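Local coordinates for peptidase, C14 family (Geobacter sulfurreducens PCA, PDB 3BIJ), which is of unknown function but belongs to the C14 (caspase-like) peptidase family and may act as a cysteine-type endopeptidase, at residues K69-G74 with A124-L129; I76-Y81 with L129-S134; S239-H244 with F269-P274. All coordinates share one frame; numbering follows the deposited sequence.

Interaction 1: K69-G74 with A124-L129; sequences KALGKG and AGVRVL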
loop_
_atom_site.group_PDB
_atom_site.type_symbol
_atom_site.label_atom_id
_atom_site.label_comp_id
_atom_site.label_asym_id
_atom_site.label_seq_id
_atom_site.Cartn_x
_atom_site.Cartn_y
_atom_site.Cartn_z
ATOM N N LYS A 69 -34.068 -23.560 -32.609
ATOM C CA LYS A 69 -34.982 -24.147 -33.589
ATOM C C LYS A 69 -34.769 -23.594 -34.987
ATOM O O LYS A 69 -34.884 -24.318 -35.974
ATOM C CB LYS A 69 -36.440 -23.911 -33.181
ATOM C CG LYS A 69 -36.893 -24.699 -31.971
ATOM C CD LYS A 69 -38.348 -24.399 -31.633
ATOM C CE LYS A 69 -38.746 -25.012 -30.287
ATOM N NZ LYS A 69 -40.122 -24.598 -29.864
ATOM N N ALA A 70 -34.450 -22.308 -35.065
ATOM C CA ALA A 70 -34.233 -21.655 -36.349
ATOM C C ALA A 70 -33.023 -22.171 -37.121
ATOM O O ALA A 70 -33.162 -22.814 -38.159
ATOM C CB ALA A 70 -34.110 -20.155 -36.154
ATOM N N LEU A 71 -31.832 -21.892 -36.613
ATOM C CA LEU A 71 -30.635 -22.304 -37.310
ATOM C C LEU A 71 -30.310 -23.787 -37.227
ATOM O O LEU A 71 -30.746 -24.499 -36.316
ATOM C CB LEU A 71 -29.452 -21.442 -36.857
ATOM C CG LEU A 71 -29.440 -21.043 -35.388
ATOM C CD1 LEU A 71 -28.944 -22.220 -34.576
ATOM C CD2 LEU A 71 -28.551 -19.824 -35.173
ATOM N N GLY A 72 -29.565 -24.245 -38.226
ATOM C CA GLY A 72 -29.176 -25.637 -38.299
ATOM C C GLY A 72 -27.728 -25.816 -38.715
ATOM O O GLY A 72 -26.937 -24.867 -38.684
ATOM N N LYS A 73 -27.391 -27.042 -39.103
ATOM C CA LYS A 73 -26.040 -27.405 -39.528
ATOM C C LYS A 73 -25.399 -26.344 -40.405
ATOM O O LYS A 73 -25.915 -25.996 -41.469
ATOM C CB LYS A 73 -26.053 -28.756 -40.270
ATOM C CG LYS A 73 -26.961 -28.819 -41.522
ATOM C CD LYS A 73 -27.070 -30.245 -42.121
ATOM C CE LYS A 73 -27.943 -30.283 -43.395
ATOM N NZ LYS A 73 -29.360 -29.815 -43.220
ATOM N N GLY A 74 -24.264 -25.830 -39.948
ATOM C CA GLY A 74 -23.568 -24.806 -40.706
ATOM C C GLY A 74 -23.793 -23.390 -40.194
ATOM O O GLY A 74 -22.955 -22.510 -40.386
ATOM N N ALA A 124 -26.554 -30.121 -34.700
ATOM C CA ALA A 124 -25.251 -30.760 -34.595
ATOM C C ALA A 124 -24.104 -29.968 -35.221
ATOM O O ALA A 124 -23.058 -29.771 -34.594
ATOM C CB ALA A 124 -25.309 -32.153 -35.187
ATOM N N GLY A 125 -24.288 -29.503 -36.446
ATOM C CA GLY A 125 -23.219 -28.755 -37.081
ATOM C C GLY A 125 -23.317 -27.257 -36.876
ATOM O O GLY A 125 -22.814 -26.484 -37.689
ATOM N N VAL A 126 -23.960 -26.834 -35.797
ATOM C CA VAL A 126 -24.100 -25.407 -35.535
ATOM C C VAL A 126 -23.023 -24.918 -34.554
ATOM O O VAL A 126 -22.707 -25.591 -33.577
ATOM C CB VAL A 126 -25.556 -25.077 -35.024
ATOM C CG1 VAL A 126 -25.977 -26.077 -33.979
ATOM C CG2 VAL A 126 -25.618 -23.666 -34.456
ATOM N N ARG A 127 -22.436 -23.760 -34.856
ATOM C CA ARG A 127 -21.401 -23.173 -34.013
ATOM C C ARG A 127 -22.074 -22.250 -33.008
ATOM O O ARG A 127 -22.925 -21.438 -33.383
ATOM C CB ARG A 127 -20.403 -22.368 -34.855
ATOM C CG ARG A 127 -19.623 -23.197 -35.860
ATOM C CD ARG A 127 -19.959 -22.792 -37.288
ATOM N NE ARG A 127 -19.398 -21.485 -37.608
ATOM C CZ ARG A 127 -19.975 -20.605 -38.416
ATOM N NH1 ARG A 127 -21.137 -20.887 -38.995
ATOM N NH2 ARG A 127 -19.395 -19.434 -38.635
ATOM N N VAL A 128 -21.704 -22.386 -31.737
ATOM C CA VAL A 128 -22.271 -21.561 -30.671
ATOM C C VAL A 128 -21.148 -20.752 -30.031
ATOM O O VAL A 128 -20.277 -21.310 -29.367
ATOM C CB VAL A 128 -22.956 -22.431 -29.581
ATOM C CG1 VAL A 128 -23.517 -21.551 -28.489
ATOM C CG2 VAL A 128 -24.072 -23.259 -30.202
ATOM N N LEU A 129 -21.165 -19.441 -30.244
ATOM C CA LEU A 129 -20.147 -18.553 -29.694
ATOM C C LEU A 129 -20.726 -17.770 -28.524
ATOM O O LEU A 129 -21.674 -17.013 -28.703
ATOM C CB LEU A 129 -19.671 -17.587 -30.775
ATOM C CG LEU A 129 -18.597 -16.582 -30.381
ATOM C CD1 LEU A 129 -17.311 -17.302 -30.046
ATOM C CD2 LEU A 129 -18.399 -15.609 -31.530
#
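Two polar bonds tie Gly74 to the start of the segment 124-129. Gly74 N donates to Gly125 O over 2.8 Å and nearly straight, at 164°, yet it comes from above the carbonyl plane. The second bond is weak: Arg127 NH1, at the edge of the guanidinium and close to its plane, reaches Gly74 O at 2.8 Å. Bends at chi2 and chi3 (71°) turn the end of the arginine back toward this carbonyl, while NH2 on the same group binds Gln272 OE1, so the guanidinium joins two separate pieces of chain.

The apolar part is small. Leu71 and Val126 cross at about a right angle, with Leu71 CD1 3.6 Å from Val126 CG2. Branched aliphatic residues suit this buried spot, where Phe77, Phe122 and Ile5 also press on Leu71.

Gly125 and Gly74 are glycines for different reasons: Lys73 CA and Gly125 CA lie only 4.0 Å apart, and a side chain on Gly125 would crowd Lys73 CB, while Gly74 has a positive phi (100°), at which a beta carbon would jam against the preceding carbonyl oxygen. Lys73 sends its charged end away, to the surface. This is the helix-to-strand turn of a beta-alpha-beta crossover, joining helix 57-70 to strand 76-89 and packed against the beginning of the neighbouring parallel strand 127-133 in the caspase-like alpha/beta fold.

Interaction 2: I76-Y81 with L129-S134; sequences IFMLSY and LVFSDS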
loop_
_atom_site.group_PDB
_atom_site.type_symbol
_atom_site.label_atom_id
_atom_site.label_comp_id
_atom_site.label_asym_id
_atom_site.label_seq_id
_atom_site.Cartn_x
_atom_site.Cartn_y
_atom_site.Cartn_z
ATOM N N ILE A 76 -24.602 -20.397 -37.184
ATOM C CA ILE A 76 -23.899 -20.032 -35.965
ATOM C C ILE A 76 -24.709 -19.099 -35.054
ATOM O O ILE A 76 -25.259 -18.088 -35.491
ATOM C CB ILE A 76 -22.567 -19.354 -36.301
ATOM C CG1 ILE A 76 -21.890 -18.871 -35.007
ATOM C CG2 ILE A 76 -22.796 -18.183 -37.259
ATOM C CD1 ILE A 76 -20.516 -18.253 -35.213
ATOM N N PHE A 77 -24.763 -19.451 -33.779
ATOM C CA PHE A 77 -25.476 -18.667 -32.789
ATOM C C PHE A 77 -24.468 -17.939 -31.906
ATOM O O PHE A 77 -23.496 -18.532 -31.442
ATOM C CB PHE A 77 -26.339 -19.579 -31.927
ATOM C CG PHE A 77 -27.026 -18.869 -30.806
ATOM C CD1 PHE A 77 -27.932 -17.855 -31.063
ATOM C CD2 PHE A 77 -26.777 -19.220 -29.485
ATOM C CE1 PHE A 77 -28.586 -17.195 -30.018
ATOM C CE2 PHE A 77 -27.426 -18.567 -28.431
ATOM C CZ PHE A 77 -28.331 -17.556 -28.701
HETATM N N MSE A 78 -24.693 -16.651 -31.684
HETATM C CA MSE A 78 -23.806 -15.874 -30.843
HETATM C C MSE A 78 -24.548 -15.333 -29.629
HETATM O O MSE A 78 -25.578 -14.663 -29.765
HETATM C CB MSE A 78 -23.217 -14.701 -31.612
HETATM C CG MSE A 78 -22.127 -14.003 -30.850
HETATM SE SE MSE A 78 -21.594 -12.347 -31.618
HETATM C CE MSE A 78 -21.710 -11.237 -30.052
ATOM N N LEU A 79 -24.016 -15.614 -28.444
ATOM C CA LEU A 79 -24.614 -15.139 -27.200
ATOM C C LEU A 79 -23.597 -14.353 -26.395
ATOM O O LEU A 79 -22.564 -14.890 -26.010
ATOM C CB LEU A 79 -25.108 -16.317 -26.357
ATOM C CG LEU A 79 -25.616 -16.022 -24.936
ATOM C CD1 LEU A 79 -26.702 -14.955 -24.961
ATOM C CD2 LEU A 79 -26.171 -17.319 -24.329
ATOM N N SER A 80 -23.882 -13.082 -26.152
ATOM C CA SER A 80 -22.978 -12.266 -25.362
ATOM C C SER A 80 -23.768 -11.823 -24.142
ATOM O O SER A 80 -24.976 -11.608 -24.235
ATOM C CB SER A 80 -22.487 -11.045 -26.144
ATOM O OG SER A 80 -23.550 -10.159 -26.419
ATOM N N TYR A 81 -23.093 -11.701 -23.002
ATOM C CA TYR A 81 -23.759 -11.309 -21.771
ATOM C C TYR A 81 -22.904 -10.467 -20.848
ATOM O O TYR A 81 -21.760 -10.810 -20.542
ATOM C CB TYR A 81 -24.230 -12.556 -21.000
ATOM C CG TYR A 81 -24.701 -12.298 -19.573
ATOM C CD1 TYR A 81 -23.827 -12.402 -18.483
ATOM C CD2 TYR A 81 -26.018 -11.924 -19.317
ATOM C CE1 TYR A 81 -24.263 -12.136 -17.177
ATOM C CE2 TYR A 81 -26.463 -11.651 -18.025
ATOM C CZ TYR A 81 -25.584 -11.756 -16.959
ATOM O OH TYR A 81 -26.024 -11.475 -15.683
ATOM N N LEU A 129 -21.165 -19.441 -30.244
ATOM C CA LEU A 129 -20.147 -18.553 -29.694
ATOM C C LEU A 129 -20.726 -17.770 -28.524
ATOM O O LEU A 129 -21.674 -17.013 -28.703
ATOM C CB LEU A 129 -19.671 -17.587 -30.775
ATOM C CG LEU A 129 -18.597 -16.582 -30.381
ATOM C CD1 LEU A 129 -17.311 -17.302 -30.046
ATOM C CD2 LEU A 129 -18.399 -15.609 -31.530
ATOM N N VAL A 130 -20.155 -17.941 -27.332
ATOM C CA VAL A 130 -20.656 -17.253 -26.133
ATOM C C VAL A 130 -19.632 -16.327 -25.458
ATOM O O VAL A 130 -18.519 -16.747 -25.147
ATOM C CB VAL A 130 -21.127 -18.276 -25.051
ATOM C CG1 VAL A 130 -21.702 -17.536 -23.866
ATOM C CG2 VAL A 130 -22.148 -19.242 -25.621
ATOM N N PHE A 131 -20.011 -15.070 -25.243
ATOM C CA PHE A 131 -19.148 -14.116 -24.553
ATOM C C PHE A 131 -19.837 -13.777 -23.238
ATOM O O PHE A 131 -20.982 -13.314 -23.232
ATOM C CB PHE A 131 -18.955 -12.820 -25.347
ATOM C CG PHE A 131 -18.067 -12.971 -26.541
ATOM C CD1 PHE A 131 -18.598 -13.283 -27.791
ATOM C CD2 PHE A 131 -16.687 -12.843 -26.409
ATOM C CE1 PHE A 131 -17.763 -13.469 -28.893
ATOM C CE2 PHE A 131 -15.844 -13.026 -27.500
ATOM C CZ PHE A 131 -16.382 -13.342 -28.750
ATOM N N SER A 132 -19.155 -14.021 -22.126
ATOM C CA SER A 132 -19.729 -13.714 -20.825
ATOM C C SER A 132 -18.788 -12.800 -20.052
ATOM O O SER A 132 -17.835 -13.277 -19.444
ATOM C CB SER A 132 -19.968 -15.007 -20.040
ATOM O OG SER A 132 -20.513 -14.749 -18.751
ATOM N N ASP A 133 -19.043 -11.490 -20.087
ATOM C CA ASP A 133 -18.206 -10.525 -19.369
ATOM C C ASP A 133 -18.821 -10.393 -17.993
ATOM O O ASP A 133 -19.409 -9.366 -17.646
ATOM C CB ASP A 133 -18.196 -9.159 -20.065
ATOM C CG ASP A 133 -17.151 -8.218 -19.487
ATOM O OD1 ASP A 133 -16.605 -8.534 -18.407
ATOM O OD2 ASP A 133 -16.880 -7.161 -20.107
ATOM N N SER A 134 -18.686 -11.459 -17.220
ATOM C CA SER A 134 -19.248 -11.522 -15.881
ATOM C C SER A 134 -18.348 -12.407 -15.011
ATOM O O SER A 134 -17.338 -12.929 -15.483
ATOM C CB SER A 134 -20.658 -12.113 -15.969
ATOM O OG SER A 134 -21.304 -12.111 -14.720
#
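Leu129 O is gripped twice by strand 76-81: Leu79 N donates to it at 2.7 Å and 167°, and Met78 CA offers a weaker C-H contact at 3.2 Å. These are rungs of a parallel ladder in the central sheet of the caspase-like fold, its two strands running 3° apart in direction. Five backbone bonds alternate along it, from Leu129 N to Phe77 O at one end to Asp133 N on Tyr81 O at the other.

Met78, Ser80, Leu129 and Phe131 share one face. The selenomethionine Met78 and Leu129 lie side by side and point the same way, with Met78 CG 4.1 Å from Leu129 CD2. Ser80, small, brings its CB to 4.0 Å from Phe131 CB, and the Phe131 ring reaches on to Phe223 and Leu227 of helix 222-231.

On the other face are Leu79, Val130, Tyr81 and Ser132. With CG anti to its nitrogen (chi1 169°), Tyr81 carries its ring along the sheet, so that the edge atom CE1 meets Ser134 CB at 3.8 Å. Trp103 stacks on this ring, and OH bonds to His84 O. A leucine here would probably leave His84 O without its hydroxyl mate, Trp103 without its stacking partner and a gap beside Ser134. In caspases the catalytic histidine and cysteine follow the C-terminal ends of two such neighbouring strands, so an active site, if this protein has one, would probably lie near the Tyr81 and Asp133 end. There Asp133 centres an inverse gamma turn, its OD2 hydrogen-bonded to Thr224 OG1.

Interaction 3: S239-H244 with F269-P274; sequences SYRSFH and FLKQRP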
loop_
_atom_site.group_PDB
_atom_site.type_symbol
_atom_site.label_atom_id
_atom_site.label_comp_id
_atom_site.label_asym_id
_atom_site.label_seq_id
_atom_site.Cartn_x
_atom_site.Cartn_y
_atom_site.Cartn_z
ATOM N N SER A 239 -7.353 -15.930 -35.940
ATOM C CA SER A 239 -8.343 -16.919 -35.500
ATOM C C SER A 239 -8.864 -16.589 -34.100
ATOM O O SER A 239 -8.392 -15.648 -33.458
ATOM C CB SER A 239 -7.717 -18.318 -35.480
ATOM O OG SER A 239 -6.706 -18.419 -34.484
ATOM N N TYR A 240 -9.830 -17.372 -33.629
ATOM C CA TYR A 240 -10.383 -17.160 -32.306
ATOM C C TYR A 240 -9.291 -17.309 -31.256
ATOM O O TYR A 240 -9.216 -16.525 -30.317
ATOM C CB TYR A 240 -11.492 -18.157 -31.992
ATOM C CG TYR A 240 -12.838 -17.796 -32.539
ATOM C CD1 TYR A 240 -13.231 -18.209 -33.799
ATOM C CD2 TYR A 240 -13.734 -17.050 -31.787
ATOM C CE1 TYR A 240 -14.491 -17.888 -34.297
ATOM C CE2 TYR A 240 -14.995 -16.723 -32.278
ATOM C CZ TYR A 240 -15.364 -17.144 -33.535
ATOM O OH TYR A 240 -16.597 -16.810 -34.042
ATOM N N ARG A 241 -8.442 -18.318 -31.411
ATOM C CA ARG A 241 -7.375 -18.527 -30.449
ATOM C C ARG A 241 -6.490 -17.307 -30.406
ATOM O O ARG A 241 -6.200 -16.789 -29.335
ATOM C CB ARG A 241 -6.557 -19.765 -30.809
ATOM C CG ARG A 241 -7.388 -21.033 -30.765
ATOM C CD ARG A 241 -6.586 -22.345 -30.820
ATOM N NE ARG A 241 -7.019 -23.104 -29.701
ATOM C CZ ARG A 241 -7.542 -24.302 -29.475
ATOM N NH1 ARG A 241 -7.767 -24.481 -28.193
ATOM N NH2 ARG A 241 -7.827 -25.275 -30.335
ATOM N N SER A 242 -6.074 -16.823 -31.567
ATOM C CA SER A 242 -5.223 -15.637 -31.599
ATOM C C SER A 242 -5.935 -14.430 -31.018
ATOM O O SER A 242 -5.311 -13.599 -30.362
ATOM C CB SER A 242 -4.801 -15.324 -33.027
ATOM O OG SER A 242 -4.041 -16.391 -33.542
ATOM N N PHE A 243 -7.239 -14.337 -31.271
ATOM C CA PHE A 243 -8.034 -13.222 -30.784
ATOM C C PHE A 243 -7.956 -13.227 -29.253
ATOM O O PHE A 243 -7.619 -12.225 -28.613
ATOM C CB PHE A 243 -9.473 -13.390 -31.267
ATOM C CG PHE A 243 -10.353 -12.218 -30.984
ATOM C CD1 PHE A 243 -9.967 -10.935 -31.346
ATOM C CD2 PHE A 243 -11.603 -12.411 -30.395
ATOM C CE1 PHE A 243 -10.819 -9.862 -31.128
ATOM C CE2 PHE A 243 -12.462 -11.354 -30.173
ATOM C CZ PHE A 243 -12.079 -10.072 -30.537
ATOM N N HIS A 244 -8.233 -14.392 -28.684
ATOM C CA HIS A 244 -8.203 -14.587 -27.256
ATOM C C HIS A 244 -6.815 -14.271 -26.682
ATOM O O HIS A 244 -6.696 -13.509 -25.725
ATOM C CB HIS A 244 -8.610 -16.029 -26.961
ATOM C CG HIS A 244 -8.413 -16.434 -25.533
ATOM N ND1 HIS A 244 -9.177 -15.923 -24.505
ATOM C CD2 HIS A 244 -7.529 -17.286 -24.961
ATOM C CE1 HIS A 244 -8.770 -16.444 -23.361
ATOM N NE2 HIS A 244 -7.773 -17.273 -23.610
ATOM N N PHE A 269 -13.989 -24.329 -36.850
ATOM C CA PHE A 269 -14.668 -23.221 -36.185
ATOM C C PHE A 269 -13.687 -22.377 -35.355
ATOM O O PHE A 269 -13.673 -21.148 -35.456
ATOM C CB PHE A 269 -15.805 -23.775 -35.310
ATOM C CG PHE A 269 -16.467 -22.751 -34.437
ATOM C CD1 PHE A 269 -16.750 -21.480 -34.919
ATOM C CD2 PHE A 269 -16.821 -23.067 -33.126
ATOM C CE1 PHE A 269 -17.378 -20.536 -34.107
ATOM C CE2 PHE A 269 -17.450 -22.135 -32.306
ATOM C CZ PHE A 269 -17.728 -20.867 -32.793
ATOM N N LEU A 270 -12.860 -23.038 -34.553
ATOM C CA LEU A 270 -11.886 -22.330 -33.731
ATOM C C LEU A 270 -10.791 -21.696 -34.592
ATOM O O LEU A 270 -10.026 -20.852 -34.123
ATOM C CB LEU A 270 -11.280 -23.288 -32.699
ATOM C CG LEU A 270 -11.961 -23.353 -31.319
ATOM C CD1 LEU A 270 -13.474 -23.465 -31.438
ATOM C CD2 LEU A 270 -11.389 -24.537 -30.563
ATOM N N LYS A 271 -10.743 -22.091 -35.861
ATOM C CA LYS A 271 -9.753 -21.571 -36.794
ATOM C C LYS A 271 -10.275 -20.374 -37.582
ATOM O O LYS A 271 -9.497 -19.656 -38.209
ATOM C CB LYS A 271 -9.317 -22.673 -37.762
ATOM C CG LYS A 271 -7.817 -22.969 -37.743
ATOM C CD LYS A 271 -7.354 -23.479 -36.382
ATOM C CE LYS A 271 -6.365 -22.515 -35.715
ATOM N NZ LYS A 271 -6.043 -22.907 -34.295
ATOM N N GLN A 272 -11.588 -20.155 -37.549
ATOM C CA GLN A 272 -12.199 -19.037 -38.270
ATOM C C GLN A 272 -11.854 -17.694 -37.634
ATOM O O GLN A 272 -11.209 -17.633 -36.592
ATOM C CB GLN A 272 -13.724 -19.172 -38.286
ATOM C CG GLN A 272 -14.263 -20.483 -38.812
ATOM C CD GLN A 272 -15.782 -20.486 -38.892
ATOM O OE1 GLN A 272 -16.471 -20.221 -37.907
ATOM N NE2 GLN A 272 -16.309 -20.795 -40.068
ATOM N N ARG A 273 -12.298 -16.617 -38.272
ATOM C CA ARG A 273 -12.076 -15.275 -37.754
ATOM C C ARG A 273 -13.106 -15.064 -36.638
ATOM O O ARG A 273 -14.272 -15.426 -36.782
ATOM C CB ARG A 273 -12.250 -14.243 -38.872
ATOM C CG ARG A 273 -11.455 -12.965 -38.601
ATOM C CD ARG A 273 -11.201 -12.027 -39.787
ATOM N NE ARG A 273 -12.197 -11.017 -39.841
ATOM C CZ ARG A 273 -12.235 -9.697 -39.733
ATOM N NH1 ARG A 273 -11.240 -8.840 -39.525
ATOM N NH2 ARG A 273 -13.460 -9.253 -39.854
ATOM N N PRO A 274 -12.689 -14.463 -35.516
ATOM C CA PRO A 274 -13.565 -14.213 -34.366
ATOM C C PRO A 274 -15.075 -14.002 -34.543
ATOM O O PRO A 274 -15.830 -14.351 -33.641
ATOM C CB PRO A 274 -12.882 -13.041 -33.645
ATOM C CG PRO A 274 -11.991 -12.433 -34.685
ATOM C CD PRO A 274 -11.471 -13.647 -35.406
HETATM O O HOH W 1 -17.301 -17.644 -36.649
#
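The backbones draw closest where Ser239 CA stands 4.7 Å from Arg273 CA and Tyr240 CA 4.8 Å from Pro274 CA, so the first turn of helix 240-250 faces the chain leaving helix 267-271. Tyr240 N makes a weak bond to Gln272 O at 3.3 Å, and Ser239 CA adds a C-H contact to the same oxygen. Ser239 is also the N-cap, its OG weakly accepting from Ser242 N.

Pro274 is wedged between two rings. Its CA sits over the centre of the Tyr240 ring, 3.6 Å from the centroid, and its CB lies over the Phe243 face toward the rim, 3.8 Å from that centroid; both are CH-pi contacts. A compact, rigid proline suits this slot, and Phe243 reaches it with CG anti to its backbone nitrogen (chi1 -172°). The Tyr240 and Phe269 rings meet obliquely, planes at 62°. Tyr240 OH donates to a water at 2.8 Å, which passes a bond to Gln272 OE1, itself held by Arg127 NH2. Leu270 CD2 packs over one face of the Arg241 guanidinium, 3.6 Å from NH2.

Behind this contact, Tyr240, Phe269 and Leu270 rest on Leu203 of strand 201-206, and Phe259 of strand 258-263 backs Tyr240 and Arg241. Helix 222-231 packs on Phe243 through Leu227 and Val230 and on Pro274 through Trp231, while Phe260 of the second subunit reaches Arg241.

Interactions 1 and 2 have centres about 14 Å apart, share Leu129 and use the same strand, 127-133: one lies at its beginning, the other along its length beside strand 76-89. Their segments alternate along the chain, so the turn after helix 57-70 and the strand that follows are both stitched to strand 127-133. Interaction 3 comes later in the sequence, its centre about 14 Å from that of interaction 2 and 18 Å from that of interaction 1. It joins helices flanking the sheet, and Leu129 packs against Tyr240 while Arg127 bonds to Gln272. Interactions 1 and 2 build part of the sheet and the turn leading into it, while interaction 3 packs helices 240-250 and 267-271 beside it.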